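Local coordinates for protein beta-lactamase (Sebaldella termitidis, PDB 6N1N) that probably hydrolyses the beta-lactam ring of penicillin-like antibiotics, giving substituted beta-amino acids, as a class D beta-lactamase that confers antibiotic resistance, at residues T22-I27 with E40-I45; E72-D77 with A100-M105; E198-Y203 with R219-S224. All blocks are in the same frame, centred on the assembly; numbering follows the deposited sequence.

Contact 1 of 3, residues T22-I27 with E40-I45; sequences TGSVTI and EEDSKI
Ser-24 and Thr-26, two residues apart on a strand of the central beta-sheet of the serine beta-lactamase/penicillin-binding-protein transpeptidase fold, meet Asp-42 and Ser-43 on a turn of helical conformation that follows the next strand, 34-37. Because side chains alternate along a strand, both hydroxyls face the turn while Val-25 points away from it, toward Leu-12 and Phe-16 of helix 11-18.

The contact is mainly one of side-chain hydrogen bonds. Ser-24 OG donates to Asp-42 OD2 over 2.6 Å, reaching the carboxylate at the anti lone pair, the one turned away from OD1. The serine places OG between its backbone N and carbonyl carbon (chi1 60°), where a small hydroxyl is easily accommodated. Further along, Thr-26 OG1 and Ser-43 OG are hydrogen-bonded at 2.6 Å, hydroxyl to hydroxyl. Ser-43 OG is also bonded to Asn-39 O, so two groups grip this buried oxygen. Ser-43 has a second conformer, however, and the link may not be permanent.

Packing and charge add less. Gly-23 has backbone angles that suit a residue without a side chain, and its carbonyl carbon lies 3.5 Å from Asp-42 OD2. Arg-219, whose NH2 is bonded to Ile-45 O, makes a long, weak ion pair with the same carboxylate and may favour its ionised form. Within the turn, Lys-44 NZ makes a weak salt bridge to Glu-40 OE2 at 3.5 Å.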
ATOM      1  N   THR A  22     -10.705  10.134  11.872  1.00 17.02           N
ATOM      2  CA  THR A  22     -11.226  10.513  10.584  1.00 22.18           C
ATOM      3  C   THR A  22     -10.427   9.753   9.534  1.00 13.42           C
ATOM      4  O   THR A  22      -9.719   8.783   9.852  1.00 16.26           O
ATOM      5  CB  THR A  22     -11.189  12.044  10.436  1.00 20.19           C
ATOM      6  OG1 THR A  22      -9.849  12.554  10.496  1.00 18.34           O
ATOM      7  CG2 THR A  22     -12.022  12.664  11.558  1.00 20.23           C
ATOM      8  N   GLY A  23     -10.509  10.206   8.298  1.00 15.78           N
ATOM      9  CA  GLY A  23     -10.065   9.401   7.179  1.00 18.21           C
ATOM     10  C   GLY A  23     -11.222   8.572   6.664  1.00 17.21           C
ATOM     11  O   GLY A  23     -12.392   8.851   6.953  1.00 14.66           O
ATOM     12  N   SER A  24     -10.889   7.520   5.928  1.00 11.77           N
ATOM     13  CA  SER A  24     -11.942   6.809   5.222  1.00 13.80           C
ATOM     14  C   SER A  24     -11.463   5.446   4.774  1.00 11.47           C
ATOM     15  O   SER A  24     -10.260   5.136   4.754  1.00  8.81           O
ATOM     16  CB  SER A  24     -12.411   7.608   4.014  1.00 12.94           C
ATOM     17  OG  SER A  24     -11.337   7.814   3.127  1.00 15.49           O
ATOM     18  N   VAL A  25     -12.449   4.639   4.364  1.00 12.11           N
ATOM     19  CA  VAL A  25     -12.245   3.384   3.669  1.00 11.23           C
ATOM     20  C   VAL A  25     -12.893   3.512   2.299  1.00 11.73           C
ATOM     21  O   VAL A  25     -14.024   3.996   2.187  1.00 10.43           O
ATOM     22  CB  VAL A  25     -12.840   2.201   4.444  1.00 12.40           C
ATOM     23  CG1 VAL A  25     -14.276   2.444   4.770  1.00 14.69           C
ATOM     24  CG2 VAL A  25     -12.710   0.906   3.638  1.00 17.38           C
ATOM     25  N   THR A  26     -12.150   3.134   1.274  1.00  7.47           N
ATOM     26  CA  THR A  26     -12.603   3.110  -0.113  1.00  8.62           C
ATOM     27  C   THR A  26     -12.369   1.704  -0.643  1.00  8.58           C
ATOM     28  O   THR A  26     -11.280   1.152  -0.482  1.00  7.78           O
ATOM     29  CB  THR A  26     -11.828   4.146  -0.962  1.00  9.47           C
ATOM     30  OG1 THR A  26     -11.984   5.440  -0.375  1.00 12.70           O
ATOM     31  CG2 THR A  26     -12.317   4.177  -2.405  1.00  9.89           C
ATOM     32  N   ILE A  27     -13.388   1.128  -1.302  1.00  9.44           N
ATOM     33  CA  ILE A  27     -13.316  -0.208  -1.855  1.00 11.02           C
ATOM     34  C   ILE A  27     -13.868  -0.173  -3.272  1.00 12.42           C
ATOM     35  O   ILE A  27     -14.828   0.551  -3.560  1.00 12.00           O
ATOM     36  CB  ILE A  27     -14.093  -1.197  -0.963  1.00  9.81           C
ATOM     37  CG1 ILE A  27     -13.395  -1.375   0.387  1.00 12.81           C
ATOM     38  CG2 ILE A  27     -14.246  -2.561  -1.643  1.00 11.91           C
ATOM     39  CD1 ILE A  27     -14.278  -1.971   1.445  1.00 12.70           C
ATOM     40  N   GLU A  40     -16.592   9.958   0.288  1.00 16.64           N
ATOM     41  CA  GLU A  40     -16.072  10.090  -1.063  1.00 12.77           C
ATOM     42  C   GLU A  40     -15.101  11.260  -1.217  1.00 14.44           C
ATOM     43  O   GLU A  40     -14.135  11.160  -1.982  1.00 15.36           O
ATOM     44  CB  GLU A  40     -17.238  10.223  -2.053  1.00 15.79           C
ATOM     45  CG  GLU A  40     -16.771  10.474  -3.464  1.00 27.74           C
ATOM     46  CD  GLU A  40     -17.875  10.306  -4.478  1.00 34.85           C
ATOM     47  OE1 GLU A  40     -19.041  10.140  -4.058  1.00 20.72           O
ATOM     48  OE2 GLU A  40     -17.563  10.337  -5.688  1.00 34.52           O
ATOM     49  N   GLU A  41     -15.313  12.373  -0.503  1.00 19.62           N
ATOM     50  CA  GLU A  41     -14.407  13.498  -0.714  1.00 23.95           C
ATOM     51  C   GLU A  41     -13.014  13.208  -0.160  1.00 21.02           C
ATOM     52  O   GLU A  41     -12.022  13.659  -0.741  1.00 17.80           O
ATOM     53  CB  GLU A  41     -14.996  14.772  -0.108  1.00 36.85           C
ATOM     54  CG  GLU A  41     -16.348  15.188  -0.734  1.00 60.40           C
ATOM     55  CD  GLU A  41     -16.396  15.062  -2.265  1.00 77.36           C
ATOM     56  OE1 GLU A  41     -15.390  15.376  -2.938  1.00 80.90           O
ATOM     57  OE2 GLU A  41     -17.449  14.643  -2.797  1.00 81.77           O
ATOM     58  N   ASP A  42     -12.911  12.451   0.938  1.00 15.46           N
ATOM     59  CA  ASP A  42     -11.595  12.110   1.477  1.00 16.73           C
ATOM     60  C   ASP A  42     -10.807  11.239   0.508  1.00 16.23           C
ATOM     61  O   ASP A  42      -9.574  11.283   0.490  1.00 14.22           O
ATOM     62  CB  ASP A  42     -11.740  11.385   2.820  1.00 17.57           C
ATOM     63  CG  ASP A  42     -10.424  11.185   3.512  1.00 18.63           C
ATOM     64  OD1 ASP A  42      -9.797  12.217   3.868  1.00 22.47           O
ATOM     65  OD2 ASP A  42      -9.992  10.014   3.694  1.00 15.43           O
ATOM     66  N   SER A  43     -11.504  10.441  -0.298  0.50 11.03           N
ATOM     67  CA  SER A  43     -10.863   9.519  -1.226  0.50 11.14           C
ATOM     68  C   SER A  43     -10.084  10.231  -2.327  0.50 10.67           C
ATOM     69  O   SER A  43      -9.285   9.577  -3.016  0.50 11.40           O
ATOM     70  CB  SER A  43     -11.930   8.607  -1.847  0.50 14.90           C
ATOM     71  OG  SER A  43     -12.664   7.945  -0.824  0.50 14.95           O
ATOM     72  N   LYS A  44     -10.301  11.537  -2.508  1.00 13.50           N
ATOM     73  CA  LYS A  44      -9.608  12.327  -3.526  1.00 17.28           C
ATOM     74  C   LYS A  44      -8.392  13.069  -2.973  1.00 13.30           C
ATOM     75  O   LYS A  44      -7.648  13.687  -3.744  1.00 11.59           O
ATOM     76  CB  LYS A  44     -10.533  13.394  -4.145  1.00 18.23           C
ATOM     77  CG  LYS A  44     -12.002  13.027  -4.285  1.00 33.22           C
ATOM     78  CD  LYS A  44     -12.293  12.093  -5.424  1.00 49.27           C
ATOM     79  CE  LYS A  44     -13.791  11.781  -5.433  1.00 60.71           C
ATOM     80  NZ  LYS A  44     -14.221  10.880  -6.529  1.00 60.64           N
ATOM     81  N   ILE A  45      -8.182  13.042  -1.676  1.00 10.71           N
ATOM     82  CA  ILE A  45      -7.127  13.827  -1.040  1.00  9.61           C
ATOM     83  C   ILE A  45      -5.814  13.050  -1.022  1.00 12.16           C
ATOM     84  O   ILE A  45      -5.743  11.925  -0.510  1.00 12.29           O
ATOM     85  CB  ILE A  45      -7.557  14.232   0.378  1.00 11.55           C
ATOM     86  CG1 ILE A  45      -8.802  15.140   0.322  1.00 13.04           C
ATOM     87  CG2 ILE A  45      -6.437  14.934   1.096  1.00 12.04           C
ATOM     88  CD1 ILE A  45      -9.417  15.403   1.674  1.00 20.63           C
TER

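Contact 2 of 3, residues E72-D77 with A100-M105; sequences EAMEWD and ALWFYM
The indole NE1 of Trp-102 is hydrogen-bonded to the backbone O of Trp-86, a bond that satisfies the buried N-H and helps to fix the ring against Met-74 and Trp-76. No hydrogen bond joins the loop 72-77 to helix 101-108; the two meet through aromatic and selenium contacts in the helical part of the class D fold. The side chain of Phe-103 is about 11 Å from that of Ser-51, the predicted acyl-ester serine, so this is packing outside the site.

Met-74 O lies at the edge of the Trp-102 ring, close to its plane, 3.7 Å from CH2, where the partly positive ring hydrogens suit a carbonyl oxygen. Trp-76 packs its CB 4.0 Å from Trp-102 CZ2, and the two five-membered rings are inclined at 44°. Trp-76 CD1 lies over one face of the Trp-102 ring, toward its rim, and Phe-103 CB over the opposite face.

Met-74, modelled as selenomethionine, reaches Phe-103 with its end. A bend at the last torsion (chi3 -98°) brings CE over the centre of the Phe-103 ring, 3.7 Å from the centroid and 11° off the normal. SE stands over the same face, 4.1 Å from the centroid, in a Met-aromatic contact, and is 3.5 Å from Phe-103 O. The long, flexible side chain can thus follow both ring and backbone.

Trp-76 NE1 is bonded to Ile-79 O. With the indole N-H groups engaged by backbone carbonyls outside the contact, the interface itself is left to dispersion and weak electrostatics.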
ATOM      1  N   GLU A  72      17.156 -13.197  -3.466  1.00 16.23           N
ATOM      2  CA  GLU A  72      18.517 -12.673  -3.456  1.00 15.78           C
ATOM      3  C   GLU A  72      18.677 -11.693  -2.309  1.00 17.22           C
ATOM      4  O   GLU A  72      18.020 -10.646  -2.282  1.00 17.74           O
ATOM      5  CB  GLU A  72      18.828 -11.994  -4.780  1.00 15.63           C
ATOM      6  CG  GLU A  72      20.191 -11.279  -4.813  1.00 24.66           C
ATOM      7  CD  GLU A  72      20.376 -10.441  -6.073  1.00 31.20           C
ATOM      8  OE1 GLU A  72      19.960 -10.888  -7.153  1.00 36.81           O
ATOM      9  OE2 GLU A  72      20.924  -9.323  -5.981  1.00 40.99           O
ATOM     10  N   ALA A  73      19.564 -12.008  -1.372  1.00 19.02           N
ATOM     11  CA  ALA A  73      19.721 -11.134  -0.219  1.00 19.22           C
ATOM     12  C   ALA A  73      20.520  -9.895  -0.581  1.00 21.01           C
ATOM     13  O   ALA A  73      21.395  -9.911  -1.447  1.00 21.95           O
ATOM     14  CB  ALA A  73      20.394 -11.857   0.941  1.00 19.75           C
HETATM   15  N   MSE A  74      20.165  -8.807   0.067  1.00 13.91           N
HETATM   16  CA  MSE A  74      20.950  -7.588   0.084  1.00 19.11           C
HETATM   17  C   MSE A  74      21.735  -7.564   1.400  1.00 19.01           C
HETATM   18  O   MSE A  74      21.233  -8.013   2.425  1.00 17.26           O
HETATM   19  CB  MSE A  74      20.020  -6.399  -0.054  1.00 22.38           C
HETATM   20  CG  MSE A  74      20.542  -5.316  -0.886  1.00 37.46           C
HETATM   21 SE   MSE A  74      19.322  -3.830  -0.656  1.00 35.59          SE
HETATM   22  CE  MSE A  74      18.271  -4.122  -2.274  1.00 21.38           C
ATOM     23  N   GLU A  75      22.971  -7.048   1.376  1.00 18.82           N
ATOM     24  CA  GLU A  75      23.853  -7.108   2.532  1.00 22.58           C
ATOM     25  C   GLU A  75      23.509  -6.028   3.556  1.00 16.52           C
ATOM     26  O   GLU A  75      23.441  -4.837   3.226  1.00 18.96           O
ATOM     27  CB  GLU A  75      25.314  -6.962   2.094  1.00 33.22           C
ATOM     28  CG  GLU A  75      26.310  -6.968   3.257  1.00 47.95           C
ATOM     29  CD  GLU A  75      27.750  -6.742   2.817  1.00 59.94           C
ATOM     30  OE1 GLU A  75      27.989  -5.866   1.956  1.00 57.43           O
ATOM     31  OE2 GLU A  75      28.640  -7.447   3.340  1.00 60.44           O
ATOM     32  N   TRP A  76      23.312  -6.463   4.795  1.00 18.36           N
ATOM     33  CA  TRP A  76      23.057  -5.573   5.924  1.00 22.33           C
ATOM     34  C   TRP A  76      24.350  -4.886   6.333  1.00 22.74           C
ATOM     35  O   TRP A  76      25.411  -5.506   6.356  1.00 24.07           O
ATOM     36  CB  TRP A  76      22.485  -6.400   7.077  1.00 20.55           C
ATOM     37  CG  TRP A  76      22.381  -5.723   8.415  1.00 20.47           C
ATOM     38  CD1 TRP A  76      21.767  -4.537   8.697  1.00 16.82           C
ATOM     39  CD2 TRP A  76      22.870  -6.227   9.662  1.00 23.12           C
ATOM     40  NE1 TRP A  76      21.865  -4.264  10.045  1.00 17.91           N
ATOM     41  CE2 TRP A  76      22.534  -5.289  10.654  1.00 20.95           C
ATOM     42  CE3 TRP A  76      23.568  -7.377  10.031  1.00 20.16           C
ATOM     43  CZ2 TRP A  76      22.869  -5.470  11.992  1.00 31.62           C
ATOM     44  CZ3 TRP A  76      23.904  -7.550  11.349  1.00 28.37           C
ATOM     45  CH2 TRP A  76      23.557  -6.601  12.315  1.00 29.74           C
ATOM     46  N   ASP A  77      24.265  -3.586   6.631  1.00 17.83           N
ATOM     47  CA  ASP A  77      25.461  -2.835   7.010  1.00 15.71           C
ATOM     48  C   ASP A  77      25.922  -3.112   8.433  1.00 24.39           C
ATOM     49  O   ASP A  77      26.882  -2.478   8.879  1.00 29.78           O
ATOM     50  CB  ASP A  77      25.234  -1.336   6.805  1.00 23.02           C
ATOM     51  CG  ASP A  77      24.000  -0.817   7.515  1.00 17.55           C
ATOM     52  OD1 ASP A  77      23.518  -1.517   8.441  1.00 26.96           O
ATOM     53  OD2 ASP A  77      23.507   0.273   7.132  1.00 20.12           O
ATOM     54  N   ALA A 100      11.182  -3.302   5.884  1.00  8.66           N
ATOM     55  CA  ALA A 100      12.568  -2.911   6.165  1.00 11.56           C
ATOM     56  C   ALA A 100      12.967  -1.728   5.290  1.00 14.06           C
ATOM     57  O   ALA A 100      13.389  -1.890   4.144  1.00 11.20           O
ATOM     58  CB  ALA A 100      13.510  -4.089   5.959  1.00 11.12           C
ATOM     59  N   LEU A 101      12.844  -0.519   5.845  1.00 12.46           N
ATOM     60  CA  LEU A 101      13.145   0.683   5.083  1.00 12.90           C
ATOM     61  C   LEU A 101      14.559   0.648   4.528  1.00 11.20           C
ATOM     62  O   LEU A 101      14.781   1.030   3.377  1.00 12.38           O
ATOM     63  CB  LEU A 101      12.931   1.923   5.954  1.00 16.37           C
ATOM     64  CG  LEU A 101      13.260   3.247   5.257  1.00 18.06           C
ATOM     65  CD1 LEU A 101      12.361   3.553   4.049  1.00 24.93           C
ATOM     66  CD2 LEU A 101      13.191   4.379   6.279  1.00 22.23           C
ATOM     67  N   TRP A 102      15.538   0.156   5.309  1.00 11.05           N
ATOM     68  CA  TRP A 102      16.923   0.230   4.849  1.00 12.51           C
ATOM     69  C   TRP A 102      17.123  -0.489   3.518  1.00 15.23           C
ATOM     70  O   TRP A 102      17.911  -0.032   2.676  1.00 13.87           O
ATOM     71  CB  TRP A 102      17.898  -0.305   5.909  1.00 16.80           C
ATOM     72  CG  TRP A 102      17.990  -1.841   6.140  1.00 10.99           C
ATOM     73  CD1 TRP A 102      17.466  -2.532   7.206  1.00 12.84           C
ATOM     74  CD2 TRP A 102      18.665  -2.817   5.333  1.00 11.04           C
ATOM     75  NE1 TRP A 102      17.768  -3.869   7.104  1.00 14.23           N
ATOM     76  CE2 TRP A 102      18.509  -4.070   5.966  1.00 11.84           C
ATOM     77  CE3 TRP A 102      19.404  -2.756   4.142  1.00 13.51           C
ATOM     78  CZ2 TRP A 102      19.050  -5.242   5.445  1.00 12.89           C
ATOM     79  CZ3 TRP A 102      19.927  -3.915   3.629  1.00 14.18           C
ATOM     80  CH2 TRP A 102      19.743  -5.145   4.269  1.00 14.14           C
ATOM     81  N   PHE A 103      16.414  -1.600   3.300  1.00 11.46           N
ATOM     82  CA  PHE A 103      16.558  -2.374   2.079  1.00 11.44           C
ATOM     83  C   PHE A 103      16.066  -1.580   0.882  1.00 12.26           C
ATOM     84  O   PHE A 103      16.740  -1.531  -0.159  1.00 11.40           O
ATOM     85  CB  PHE A 103      15.798  -3.692   2.249  1.00 12.05           C
ATOM     86  CG  PHE A 103      15.702  -4.567   1.013  1.00 12.58           C
ATOM     87  CD1 PHE A 103      16.429  -5.748   0.931  1.00 13.92           C
ATOM     88  CD2 PHE A 103      14.807  -4.270  -0.015  1.00 10.18           C
ATOM     89  CE1 PHE A 103      16.302  -6.590  -0.155  1.00 15.22           C
ATOM     90  CE2 PHE A 103      14.692  -5.113  -1.129  1.00 13.13           C
ATOM     91  CZ  PHE A 103      15.436  -6.258  -1.189  1.00 14.28           C
ATOM     92  N   TYR A 104      14.924  -0.909   1.026  1.00 10.27           N
ATOM     93  CA  TYR A 104      14.401  -0.106  -0.074  1.00 11.34           C
ATOM     94  C   TYR A 104      15.217   1.159  -0.303  1.00 12.80           C
ATOM     95  O   TYR A 104      15.420   1.557  -1.454  1.00 12.57           O
ATOM     96  CB  TYR A 104      12.925   0.174   0.177  1.00 12.17           C
ATOM     97  CG  TYR A 104      12.101  -1.074  -0.050  1.00 11.72           C
ATOM     98  CD1 TYR A 104      11.658  -1.422  -1.317  1.00  8.47           C
ATOM     99  CD2 TYR A 104      11.788  -1.927   1.005  1.00 10.98           C
ATOM    100  CE1 TYR A 104      10.906  -2.596  -1.543  1.00  8.60           C
ATOM    101  CE2 TYR A 104      11.043  -3.084   0.803  1.00 14.26           C
ATOM    102  CZ  TYR A 104      10.598  -3.414  -0.473  1.00  8.39           C
ATOM    103  OH  TYR A 104       9.856  -4.570  -0.659  1.00 10.98           O
HETATM  104  N   MSE A 105      15.687   1.807   0.764  0.50 13.30           N
HETATM  105  CA  MSE A 105      16.588   2.961   0.617  0.50 13.32           C
HETATM  106  C   MSE A 105      17.881   2.573  -0.108  0.50 13.34           C
HETATM  107  O   MSE A 105      18.358   3.303  -0.982  0.50 14.59           O
HETATM  108  CB  MSE A 105      16.910   3.569   1.984  0.50 15.44           C
HETATM  109  CG  MSE A 105      15.692   4.125   2.690  0.50 21.04           C
HETATM  110 SE   MSE A 105      16.155   5.021   4.379  0.50 46.02          SE
HETATM  111  CE  MSE A 105      16.893   3.549   5.370  0.50 28.33           C
TER

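Contact 3 of 3, residues E198-Y203 with R219-S224; sequences ENIIWY and RIINAS
Trp-202 and Arg-219 form the close-packed end of an antiparallel hairpin pairing. The arginine's aliphatic stem runs alongside the indole, its CD over one ring face 3.6 Å from the centroid of the six-membered ring, a CH-pi contact. Its bend at chi3 (59°) turns the guanidinium so that NH1 lies 3.5 Å from Trp-202 CH2. The CG2 methyl of beta-branched Ile-200 packs 3.7 Å from the CD methylene of Arg-219. NH2 is bonded to Ile-45 O, so a long residue is both apolar filler and donor. The Trp-202 side chain is about 8 Å from that of Ser-51, the predicted nucleophile.

Backbone bonds hold the register: Asn-199 with Asn-222, and Ile-201 with Ile-220.

The solvent side is looser. Glu-198, partly exposed, brings OE2 to 3.5 Å from Ile-221 CG2, while OE1 forms a salt bridge with Arg-47; Ala-223 lies at the surface. An Asx turn, Ser-224 N to Asn-222 OD1, tidies the strand end, with Asn-222 ND2 donating back to Ser-224 O at 2.7 Å.

Helix 228-245 covers the face bearing Asn-199, Ile-201 and Asn-222. Pro-147 of helix 147-159 touches Trp-202 and Arg-219 on the opposite face, and strands 184-195, which carries the family's KTG motif, and 22-29 flank the pair.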
ATOM      1  N   GLU A 198      -1.239  15.664  11.889  1.00 15.74           N
ATOM      2  CA  GLU A 198      -2.078  14.526  11.567  1.00 12.49           C
ATOM      3  C   GLU A 198      -1.225  13.299  11.267  1.00 16.70           C
ATOM      4  O   GLU A 198      -0.425  13.305  10.324  1.00 15.26           O
ATOM      5  CB  GLU A 198      -2.975  14.861  10.380  1.00 20.90           C
ATOM      6  CG  GLU A 198      -3.922  16.017  10.670  1.00 22.52           C
ATOM      7  CD  GLU A 198      -4.860  16.274   9.536  1.00 29.18           C
ATOM      8  OE1 GLU A 198      -4.386  16.542   8.408  1.00 28.78           O
ATOM      9  OE2 GLU A 198      -6.075  16.187   9.771  1.00 27.54           O
ATOM     10  N   ASN A 199      -1.412  12.246  12.059  1.00 14.52           N
ATOM     11  CA  ASN A 199      -0.837  10.944  11.742  1.00 14.26           C
ATOM     12  C   ASN A 199      -1.678  10.267  10.665  1.00 12.87           C
ATOM     13  O   ASN A 199      -2.905  10.268  10.734  1.00 13.95           O
ATOM     14  CB  ASN A 199      -0.794  10.060  12.981  1.00 13.11           C
ATOM     15  CG  ASN A 199       0.086  10.638  14.078  1.00 16.99           C
ATOM     16  OD1 ASN A 199       1.210  11.019  13.833  1.00 19.66           O
ATOM     17  ND2 ASN A 199      -0.436  10.691  15.293  1.00 22.54           N
ATOM     18  N   ILE A 200      -0.997   9.685   9.682  1.00 11.50           N
ATOM     19  CA  ILE A 200      -1.597   9.090   8.501  1.00 13.02           C
ATOM     20  C   ILE A 200      -1.286   7.591   8.539  1.00 13.33           C
ATOM     21  O   ILE A 200      -0.117   7.200   8.517  1.00 16.66           O
ATOM     22  CB  ILE A 200      -1.050   9.716   7.202  1.00 15.85           C
ATOM     23  CG1 ILE A 200      -1.058  11.249   7.239  1.00 16.88           C
ATOM     24  CG2 ILE A 200      -1.799   9.145   5.976  1.00 15.97           C
ATOM     25  CD1 ILE A 200      -2.370  11.849   7.459  1.00 26.77           C
ATOM     26  N   ILE A 201      -2.326   6.761   8.579  1.00 12.50           N
ATOM     27  CA  ILE A 201      -2.158   5.321   8.684  1.00 11.39           C
ATOM     28  C   ILE A 201      -2.916   4.670   7.533  1.00  9.42           C
ATOM     29  O   ILE A 201      -4.153   4.697   7.500  1.00 10.12           O
ATOM     30  CB  ILE A 201      -2.629   4.780  10.046  1.00 10.73           C
ATOM     31  CG1 ILE A 201      -1.824   5.482  11.170  1.00 16.20           C
ATOM     32  CG2 ILE A 201      -2.494   3.285  10.089  1.00 15.02           C
ATOM     33  CD1 ILE A 201      -2.338   5.173  12.575  1.00 24.08           C
ATOM     34  N   TRP A 202      -2.168   4.058   6.614  1.00  8.27           N
ATOM     35  CA  TRP A 202      -2.697   3.363   5.463  1.00  8.76           C
ATOM     36  C   TRP A 202      -2.758   1.848   5.672  1.00  9.15           C
ATOM     37  O   TRP A 202      -1.897   1.244   6.296  1.00 10.68           O
ATOM     38  CB  TRP A 202      -1.803   3.551   4.247  1.00  7.26           C
ATOM     39  CG  TRP A 202      -1.582   4.879   3.634  1.00  7.36           C
ATOM     40  CD1 TRP A 202      -0.553   5.744   3.874  1.00 10.73           C
ATOM     41  CD2 TRP A 202      -2.298   5.406   2.526  1.00  6.69           C
ATOM     42  NE1 TRP A 202      -0.634   6.818   3.013  1.00  8.94           N
ATOM     43  CE2 TRP A 202      -1.692   6.618   2.167  1.00  7.09           C
ATOM     44  CE3 TRP A 202      -3.416   4.979   1.817  1.00  7.75           C
ATOM     45  CZ2 TRP A 202      -2.187   7.416   1.140  1.00  8.35           C
ATOM     46  CZ3 TRP A 202      -3.898   5.769   0.810  1.00 14.10           C
ATOM     47  CH2 TRP A 202      -3.270   6.955   0.458  1.00 10.25           C
ATOM     48  N   TYR A 203      -3.733   1.241   5.004  1.00  9.41           N
ATOM     49  CA  TYR A 203      -3.706  -0.179   4.665  1.00  9.68           C
ATOM     50  C   TYR A 203      -4.349  -0.291   3.279  1.00 11.37           C
ATOM     51  O   TYR A 203      -5.531   0.050   3.101  1.00  8.41           O
ATOM     52  CB  TYR A 203      -4.435  -1.003   5.730  1.00 10.62           C
ATOM     53  CG  TYR A 203      -4.234  -2.492   5.600  1.00 11.80           C
ATOM     54  CD1 TYR A 203      -2.962  -3.046   5.563  1.00 22.65           C
ATOM     55  CD2 TYR A 203      -5.318  -3.343   5.508  1.00 11.14           C
ATOM     56  CE1 TYR A 203      -2.784  -4.416   5.421  1.00 28.96           C
ATOM     57  CE2 TYR A 203      -5.135  -4.718   5.410  1.00 11.06           C
ATOM     58  CZ  TYR A 203      -3.886  -5.237   5.351  1.00 26.59           C
ATOM     59  OH  TYR A 203      -3.745  -6.599   5.221  1.00 28.91           O
ATOM     60  N   ARG A 219      -7.421   4.650   4.975  1.00 11.08           N
ATOM     61  CA  ARG A 219      -6.471   5.666   5.399  1.00 11.67           C
ATOM     62  C   ARG A 219      -7.048   6.384   6.602  1.00 13.81           C
ATOM     63  O   ARG A 219      -7.994   7.179   6.485  1.00 14.62           O
ATOM     64  CB  ARG A 219      -6.128   6.639   4.286  1.00  9.42           C
ATOM     65  CG  ARG A 219      -4.973   7.519   4.689  1.00 17.19           C
ATOM     66  CD  ARG A 219      -4.586   8.503   3.624  1.00 16.62           C
ATOM     67  NE  ARG A 219      -5.667   9.406   3.242  1.00 13.03           N
ATOM     68  CZ  ARG A 219      -5.654  10.155   2.141  1.00 18.87           C
ATOM     69  NH1 ARG A 219      -4.615  10.124   1.286  1.00 14.60           N
ATOM     70  NH2 ARG A 219      -6.696  10.931   1.887  1.00 17.63           N
ATOM     71  N   ILE A 220      -6.433   6.128   7.736  1.00 14.70           N
ATOM     72  CA  ILE A 220      -6.834   6.669   9.016  1.00  9.93           C
ATOM     73  C   ILE A 220      -6.087   7.963   9.246  1.00 11.57           C
ATOM     74  O   ILE A 220      -4.869   8.039   9.017  1.00 13.95           O
ATOM     75  CB  ILE A 220      -6.523   5.659  10.135  1.00 11.38           C
ATOM     76  CG1 ILE A 220      -7.371   4.402   9.919  1.00 14.07           C
ATOM     77  CG2 ILE A 220      -6.718   6.270  11.521  1.00 18.59           C
ATOM     78  CD1 ILE A 220      -6.899   3.228  10.729  1.00 19.52           C
ATOM     79  N   ILE A 221      -6.814   8.981   9.688  1.00 13.49           N
ATOM     80  CA  ILE A 221      -6.230  10.233  10.136  1.00 13.38           C
ATOM     81  C   ILE A 221      -6.428  10.292  11.640  1.00 17.71           C
ATOM     82  O   ILE A 221      -7.547  10.122  12.129  1.00 16.44           O
ATOM     83  CB  ILE A 221      -6.873  11.453   9.457  1.00 14.62           C
ATOM     84  CG1 ILE A 221      -6.835  11.312   7.939  1.00 20.74           C
ATOM     85  CG2 ILE A 221      -6.196  12.737   9.940  1.00 19.35           C
ATOM     86  CD1 ILE A 221      -5.441  11.205   7.362  1.00 23.12           C
ATOM     87  N   ASN A 222      -5.347  10.500  12.365  1.00 17.59           N
ATOM     88  CA  ASN A 222      -5.395  10.479  13.812  1.00 17.27           C
ATOM     89  C   ASN A 222      -4.570  11.638  14.327  1.00 18.41           C
ATOM     90  O   ASN A 222      -3.385  11.746  14.005  1.00 16.80           O
ATOM     91  CB  ASN A 222      -4.853   9.167  14.356  1.00 16.80           C
ATOM     92  CG  ASN A 222      -4.713   9.194  15.836  1.00 19.28           C
ATOM     93  OD1 ASN A 222      -5.647   9.599  16.554  1.00 19.02           O
ATOM     94  ND2 ASN A 222      -3.550   8.786  16.324  1.00 19.04           N
ATOM     95  N   ALA A 223      -5.199  12.487  15.135  1.00 27.73           N
ATOM     96  CA  ALA A 223      -4.503  13.562  15.820  1.00 32.28           C
ATOM     97  C   ALA A 223      -4.004  13.165  17.205  1.00 23.98           C
ATOM     98  O   ALA A 223      -3.161  13.874  17.766  1.00 28.72           O
ATOM     99  CB  ALA A 223      -5.426  14.775  15.940  1.00 38.71           C
ATOM    100  N   SER A 224      -4.485  12.052  17.764  1.00 21.83           N
ATOM    101  CA  SER A 224      -4.158  11.686  19.139  1.00 23.87           C
ATOM    102  C   SER A 224      -2.862  10.881  19.208  1.00 17.16           C
ATOM    103  O   SER A 224      -2.802   9.724  18.783  1.00 20.63           O
ATOM    104  CB  SER A 224      -5.286  10.887  19.782  1.00 22.90           C
ATOM    105  OG  SER A 224      -4.834  10.317  20.993  1.00 23.35           O
TER

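Overall arrangement
From the N terminus, contact 1 closes first, returning the turn after strand 34-37 to strand 22-29. Contact 2 then closes the loop between residues 72-77 and helix 101-108, spanning helix 92-98, and contact 3 closes last, within the hairpin of strands 198-209 and 212-222. The three follow in series, with none enclosing or crossing another. Contacts 1 and 3 share one sheet, strands 22-29 and 212-222 being neighbours, and they touch: a backbone bond between Ser-24 and Arg-219 joins them, and the arginine's side chain reaches over to the turn. Contact 2 belongs to the helical region, its centre about 33 Å from that of contact 1, across the chain's centre.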